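Local coordinates for protein group 3 allergen SMIPP-S YvT004A06 (Sarcoptes scabiei type hominis, PDB 3H7T) that is a scabies mite paralogue of trypsin-like serine proteases that has probably lost their peptide-cleaving activity, at residues I1-A15 / E178-V191. Residues are numbered along the deposited sequence; the frame is centred on the assembly and turned at random.
Sequences IIGGKKSDITKEPWA and ETYIGYGDAGDPAV. With ZN (zinc ion), chain F.
Asp-185 meets Ile-1 because its CG swings back beside its own backbone N (chi1 -79°), which turns the carboxylate to the chain terminus. Trp-14 has its CG between the backbone N and the carbonyl carbon (chi1 48°), and this turns the indole to Pro-189 and Val-191. The terminal amine of Ile-1 forms a salt bridge, N to Asp-185 OD2 2.5 Å, on the syn lone pair of that oxygen. The anti lone pair of Asp-185 OD2 takes Gly-182 N at 2.8 Å. Two donors therefore grip one buried oxygen and fix the carboxylate. Such a bridge is the hallmark of the activated trypsin fold. Ala-186 follows Asp-185 where active relatives carry the catalytic serine, consistent with an inactivated paralogue.

Ile-2 and Tyr-180 form a single antiparallel hydrogen-bonded pair, Ile-2 N to Tyr-180 O and Tyr-180 N to Ile-2 O, each 2.9 Å. Thr-179 CA adds a C-H...O contact to Ile-2 O. The side chains cross obliquely, with Ile-2 CD1 4.1 Å from Tyr-180 CB. The Tyr-180 hydroxyl donates to Glu-178 OE1. Glu-178 OE2 binds the zinc ion, together with Glu-209 and a water.

At the far end Pro-189 CG sits at the indole edge, 3.7 Å from Trp-14 CD1. Val-191 CG2 meets the indole obliquely, 3.6 Å from Trp-14 CE2. A water accepts from Trp-14 NE1 and donates to Pro-189 O.

Asp-185 OD1 also accepts from Gly-126 N. The Ile-1 end lies against one sheet, on Val-122 of strand 119-124 and Ala-142 of strand 140-147, while the Trp-14 and Pro-189 end reaches the six-stranded barrel, where both touch Ser-29 of strand 26-30.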
loop_
_atom_site.group_PDB
_atom_site.type_symbol
_atom_site.label_atom_id
_atom_site.label_comp_id
_atom_site.label_asym_id
_atom_site.label_seq_id
_atom_site.Cartn_x
_atom_site.Cartn_y
_atom_site.Cartn_z
ATOM N N ILE A 1 -7.196 4.525 7.852
ATOM C CA ILE A 1 -6.645 3.660 8.940
ATOM C C ILE A 1 -7.547 3.773 10.167
ATOM O O ILE A 1 -7.786 4.871 10.680
ATOM C CB ILE A 1 -5.165 4.029 9.278
ATOM C CG1 ILE A 1 -4.242 3.603 8.126
ATOM C CG2 ILE A 1 -4.701 3.359 10.584
ATOM C CD1 ILE A 1 -2.787 4.076 8.261
ATOM N N ILE A 2 -8.063 2.638 10.613
ATOM C CA ILE A 2 -8.871 2.588 11.828
ATOM C C ILE A 2 -7.973 2.301 13.037
ATOM O O ILE A 2 -7.242 1.319 13.049
ATOM C CB ILE A 2 -9.998 1.547 11.691
ATOM C CG1 ILE A 2 -10.873 1.902 10.480
ATOM C CG2 ILE A 2 -10.850 1.479 12.977
ATOM C CD1 ILE A 2 -11.244 0.743 9.609
ATOM N N GLY A 3 -8.014 3.177 14.040
ATOM C CA GLY A 3 -7.265 2.948 15.279
ATOM C C GLY A 3 -5.832 3.456 15.229
ATOM O O GLY A 3 -4.968 2.987 15.969
ATOM N N GLY A 4 -5.575 4.406 14.344
ATOM C CA GLY A 4 -4.279 5.060 14.276
ATOM C C GLY A 4 -4.405 6.470 14.818
ATOM O O GLY A 4 -5.307 6.759 15.593
ATOM N N LYS A 5 -3.499 7.345 14.404
ATOM C CA LYS A 5 -3.520 8.737 14.848
ATOM C C LYS A 5 -3.049 9.654 13.736
ATOM O O LYS A 5 -2.431 9.193 12.768
ATOM C CB LYS A 5 -2.685 8.928 16.119
ATOM C CG LYS A 5 -1.253 8.433 16.039
ATOM C CD LYS A 5 -0.455 8.945 17.239
ATOM C CE LYS A 5 0.729 8.044 17.567
ATOM N NZ LYS A 5 1.807 8.141 16.550
ATOM N N LYS A 6 -3.353 10.944 13.868
ATOM C CA LYS A 6 -2.956 11.926 12.865
ATOM C C LYS A 6 -1.444 11.962 12.744
ATOM O O LYS A 6 -0.730 11.986 13.744
ATOM C CB LYS A 6 -3.500 13.329 13.190
ATOM C CG LYS A 6 -3.263 14.336 12.062
ATOM C CD LYS A 6 -3.208 15.790 12.542
ATOM C CE LYS A 6 -4.586 16.385 12.714
ATOM N NZ LYS A 6 -4.552 17.890 12.681
ATOM N N SER A 7 -0.964 11.939 11.509
ATOM C CA SER A 7 0.457 11.970 11.254
ATOM C C SER A 7 0.852 13.263 10.538
ATOM O O SER A 7 0.095 14.237 10.520
ATOM C CB SER A 7 0.866 10.750 10.426
ATOM O OG SER A 7 2.275 10.585 10.434
ATOM N N ASP A 8 2.042 13.246 9.952
ATOM C CA ASP A 8 2.562 14.355 9.164
ATOM C C ASP A 8 3.416 13.763 8.051
ATOM O O ASP A 8 4.074 12.733 8.255
ATOM C CB ASP A 8 3.404 15.280 10.043
ATOM C CG ASP A 8 3.820 16.541 9.322
ATOM O OD1 ASP A 8 4.939 16.565 8.769
ATOM O OD2 ASP A 8 3.023 17.503 9.288
ATOM N N ILE A 9 3.408 14.397 6.879
ATOM C CA ILE A 9 4.148 13.874 5.721
ATOM C C ILE A 9 5.665 13.831 5.970
ATOM O O ILE A 9 6.370 13.060 5.320
ATOM C CB ILE A 9 3.784 14.603 4.383
ATOM C CG1 ILE A 9 4.247 13.804 3.153
ATOM C CG2 ILE A 9 4.359 16.025 4.345
ATOM C CD1 ILE A 9 3.582 12.424 2.969
ATOM N N THR A 10 6.148 14.625 6.928
ATOM C CA THR A 10 7.566 14.578 7.310
ATOM C C THR A 10 7.895 13.308 8.103
ATOM O O THR A 10 9.043 12.866 8.122
ATOM C CB THR A 10 8.060 15.870 8.049
ATOM O OG1 THR A 10 7.419 16.000 9.321
ATOM C CG2 THR A 10 7.789 17.125 7.211
ATOM N N LYS A 11 6.879 12.700 8.717
ATOM C CA LYS A 11 7.059 11.412 9.401
ATOM C C LYS A 11 7.046 10.229 8.438
ATOM O O LYS A 11 7.616 9.187 8.738
ATOM C CB LYS A 11 6.015 11.202 10.503
ATOM C CG LYS A 11 5.755 12.431 11.371
ATOM C CD LYS A 11 6.813 12.624 12.448
ATOM C CE LYS A 11 6.407 11.956 13.753
ATOM N NZ LYS A 11 5.061 12.414 14.226
ATOM N N GLU A 12 6.378 10.376 7.296
ATOM C CA GLU A 12 6.366 9.326 6.274
ATOM C C GLU A 12 6.521 9.932 4.886
ATOM O O GLU A 12 5.609 9.822 4.066
ATOM C CB GLU A 12 5.084 8.479 6.341
ATOM C CG GLU A 12 4.911 7.660 7.601
ATOM C CD GLU A 12 4.123 8.379 8.683
ATOM O OE1 GLU A 12 3.208 9.178 8.358
ATOM O OE2 GLU A 12 4.403 8.125 9.869
ATOM N N PRO A 13 7.690 10.563 4.615
ATOM C CA PRO A 13 7.913 11.332 3.382
ATOM C C PRO A 13 7.885 10.499 2.101
ATOM O O PRO A 13 7.915 11.065 1.000
ATOM C CB PRO A 13 9.296 11.958 3.603
ATOM C CG PRO A 13 9.957 11.075 4.620
ATOM C CD PRO A 13 8.855 10.637 5.519
ATOM N N TRP A 14 7.816 9.175 2.253
ATOM C CA TRP A 14 7.702 8.244 1.131
ATOM C C TRP A 14 6.264 8.066 0.655
ATOM O O TRP A 14 6.033 7.607 -0.467
ATOM C CB TRP A 14 8.294 6.876 1.506
ATOM C CG TRP A 14 7.815 6.350 2.837
ATOM C CD1 TRP A 14 6.693 5.594 3.074
ATOM C CD2 TRP A 14 8.448 6.537 4.108
ATOM N NE1 TRP A 14 6.595 5.308 4.411
ATOM C CE2 TRP A 14 7.656 5.875 5.071
ATOM C CE3 TRP A 14 9.612 7.202 4.528
ATOM C CZ2 TRP A 14 7.987 5.857 6.437
ATOM C CZ3 TRP A 14 9.940 7.183 5.880
ATOM C CH2 TRP A 14 9.123 6.512 6.820
ATOM N N ALA A 15 5.308 8.425 1.511
ATOM C CA ALA A 15 3.889 8.222 1.225
ATOM C C ALA A 15 3.368 9.178 0.161
ATOM O O ALA A 15 3.660 10.378 0.184
ATOM C CB ALA A 15 3.060 8.336 2.504
ATOM N N GLU A 178 -6.681 -3.599 17.677
ATOM C CA GLU A 178 -7.860 -2.852 17.220
ATOM C C GLU A 178 -7.428 -1.801 16.179
ATOM O O GLU A 178 -7.780 -0.625 16.256
ATOM C CB GLU A 178 -8.641 -2.252 18.401
ATOM C CG GLU A 178 -10.155 -2.368 18.271
ATOM C CD GLU A 178 -10.645 -3.798 18.119
ATOM O OE1 GLU A 178 -11.031 -4.172 16.995
ATOM O OE2 GLU A 178 -10.652 -4.552 19.113
ATOM N N THR A 179 -6.656 -2.266 15.201
ATOM C CA THR A 179 -6.039 -1.415 14.191
ATOM C C THR A 179 -6.275 -2.087 12.836
ATOM O O THR A 179 -6.015 -3.274 12.693
ATOM C CB THR A 179 -4.517 -1.255 14.481
ATOM O OG1 THR A 179 -4.344 -0.636 15.763
ATOM C CG2 THR A 179 -3.850 -0.390 13.465
ATOM N N TYR A 180 -6.792 -1.339 11.859
ATOM C CA TYR A 180 -7.208 -1.930 10.578
ATOM C C TYR A 180 -6.963 -1.009 9.389
ATOM O O TYR A 180 -7.002 0.220 9.515
ATOM C CB TYR A 180 -8.703 -2.286 10.602
ATOM C CG TYR A 180 -9.157 -3.140 11.772
ATOM C CD1 TYR A 180 -9.178 -4.530 11.673
ATOM C CD2 TYR A 180 -9.603 -2.553 12.966
ATOM C CE1 TYR A 180 -9.606 -5.319 12.733
ATOM C CE2 TYR A 180 -10.027 -3.333 14.038
ATOM C CZ TYR A 180 -10.020 -4.721 13.912
ATOM O OH TYR A 180 -10.442 -5.513 14.960
ATOM N N ILE A 181 -6.729 -1.620 8.230
ATOM C CA ILE A 181 -6.729 -0.911 6.955
ATOM C C ILE A 181 -8.179 -0.501 6.650
ATOM O O ILE A 181 -9.086 -1.328 6.725
ATOM C CB ILE A 181 -6.120 -1.815 5.849
ATOM C CG1 ILE A 181 -4.606 -1.956 6.063
ATOM C CG2 ILE A 181 -6.467 -1.334 4.411
ATOM C CD1 ILE A 181 -3.808 -0.619 5.927
ATOM N N GLY A 182 -8.388 0.781 6.350
ATOM C CA GLY A 182 -9.709 1.292 5.989
ATOM C C GLY A 182 -9.893 1.403 4.487
ATOM O O GLY A 182 -8.950 1.203 3.724
ATOM N N TYR A 183 -11.117 1.712 4.061
ATOM C CA TYR A 183 -11.420 1.942 2.644
ATOM C C TYR A 183 -10.627 3.156 2.197
ATOM O O TYR A 183 -10.655 4.182 2.862
ATOM C CB TYR A 183 -12.924 2.168 2.431
ATOM C CG TYR A 183 -13.341 2.366 0.985
ATOM C CD1 TYR A 183 -13.562 1.273 0.149
ATOM C CD2 TYR A 183 -13.533 3.650 0.460
ATOM C CE1 TYR A 183 -13.953 1.446 -1.178
ATOM C CE2 TYR A 183 -13.933 3.836 -0.876
ATOM C CZ TYR A 183 -14.137 2.725 -1.682
ATOM O OH TYR A 183 -14.518 2.878 -2.990
ATOM N N GLY A 184 -9.922 3.035 1.073
ATOM C CA GLY A 184 -8.964 4.056 0.655
ATOM C C GLY A 184 -7.510 3.811 1.057
ATOM O O GLY A 184 -6.606 4.525 0.609
ATOM N N ASP A 185 -7.280 2.814 1.904
ATOM C CA ASP A 185 -5.930 2.495 2.388
ATOM C C ASP A 185 -5.203 1.422 1.582
ATOM O O ASP A 185 -4.072 1.064 1.926
ATOM C CB ASP A 185 -5.954 2.055 3.860
ATOM C CG ASP A 185 -6.069 3.217 4.832
ATOM O OD1 ASP A 185 -5.438 4.278 4.613
ATOM O OD2 ASP A 185 -6.782 3.050 5.847
ATOM N N ALA A 186 -5.823 0.896 0.529
ATOM C CA ALA A 186 -5.093 -0.005 -0.370
ATOM C C ALA A 186 -3.882 0.743 -0.912
ATOM O O ALA A 186 -3.980 1.922 -1.271
ATOM C CB ALA A 186 -5.983 -0.504 -1.518
ATOM N N GLY A 187 -2.733 0.070 -0.923
ATOM C CA GLY A 187 -1.515 0.658 -1.449
ATOM C C GLY A 187 -0.667 1.349 -0.408
ATOM O O GLY A 187 0.476 1.717 -0.694
ATOM N N ASP A 188 -1.206 1.524 0.799
ATOM C CA ASP A 188 -0.467 2.187 1.880
ATOM C C ASP A 188 0.862 1.474 2.132
ATOM O O ASP A 188 0.913 0.243 2.111
ATOM C CB ASP A 188 -1.265 2.170 3.179
ATOM C CG ASP A 188 -2.341 3.245 3.245
ATOM O OD1 ASP A 188 -2.607 3.938 2.237
ATOM O OD2 ASP A 188 -2.928 3.382 4.339
ATOM N N PRO A 189 1.942 2.248 2.355
ATOM C CA PRO A 189 3.224 1.637 2.678
ATOM C C PRO A 189 3.228 1.030 4.079
ATOM O O PRO A 189 2.591 1.559 5.002
ATOM C CB PRO A 189 4.207 2.810 2.605
ATOM C CG PRO A 189 3.341 4.054 2.825
ATOM C CD PRO A 189 2.032 3.715 2.193
ATOM N N ALA A 190 3.927 -0.090 4.228
ATOM C CA ALA A 190 4.148 -0.673 5.544
ATOM C C ALA A 190 5.651 -0.761 5.704
ATOM O O ALA A 190 6.319 -1.399 4.894
ATOM C CB ALA A 190 3.505 -2.048 5.654
ATOM N N VAL A 191 6.172 -0.100 6.734
ATOM C CA VAL A 191 7.613 0.123 6.874
ATOM C C VAL A 191 8.206 -0.572 8.093
ATOM O O VAL A 191 7.646 -0.532 9.186
ATOM C CB VAL A 191 7.955 1.659 6.909
ATOM C CG1 VAL A 191 9.454 1.891 7.087
ATOM C CG2 VAL A 191 7.488 2.336 5.642
HETATM ZN ZN ZN F . -12.885 -5.677 18.517
HETATM O O HOH W 1 4.440 4.081 6.033
HETATM O O HOH W 2 -12.942 -7.302 19.634
#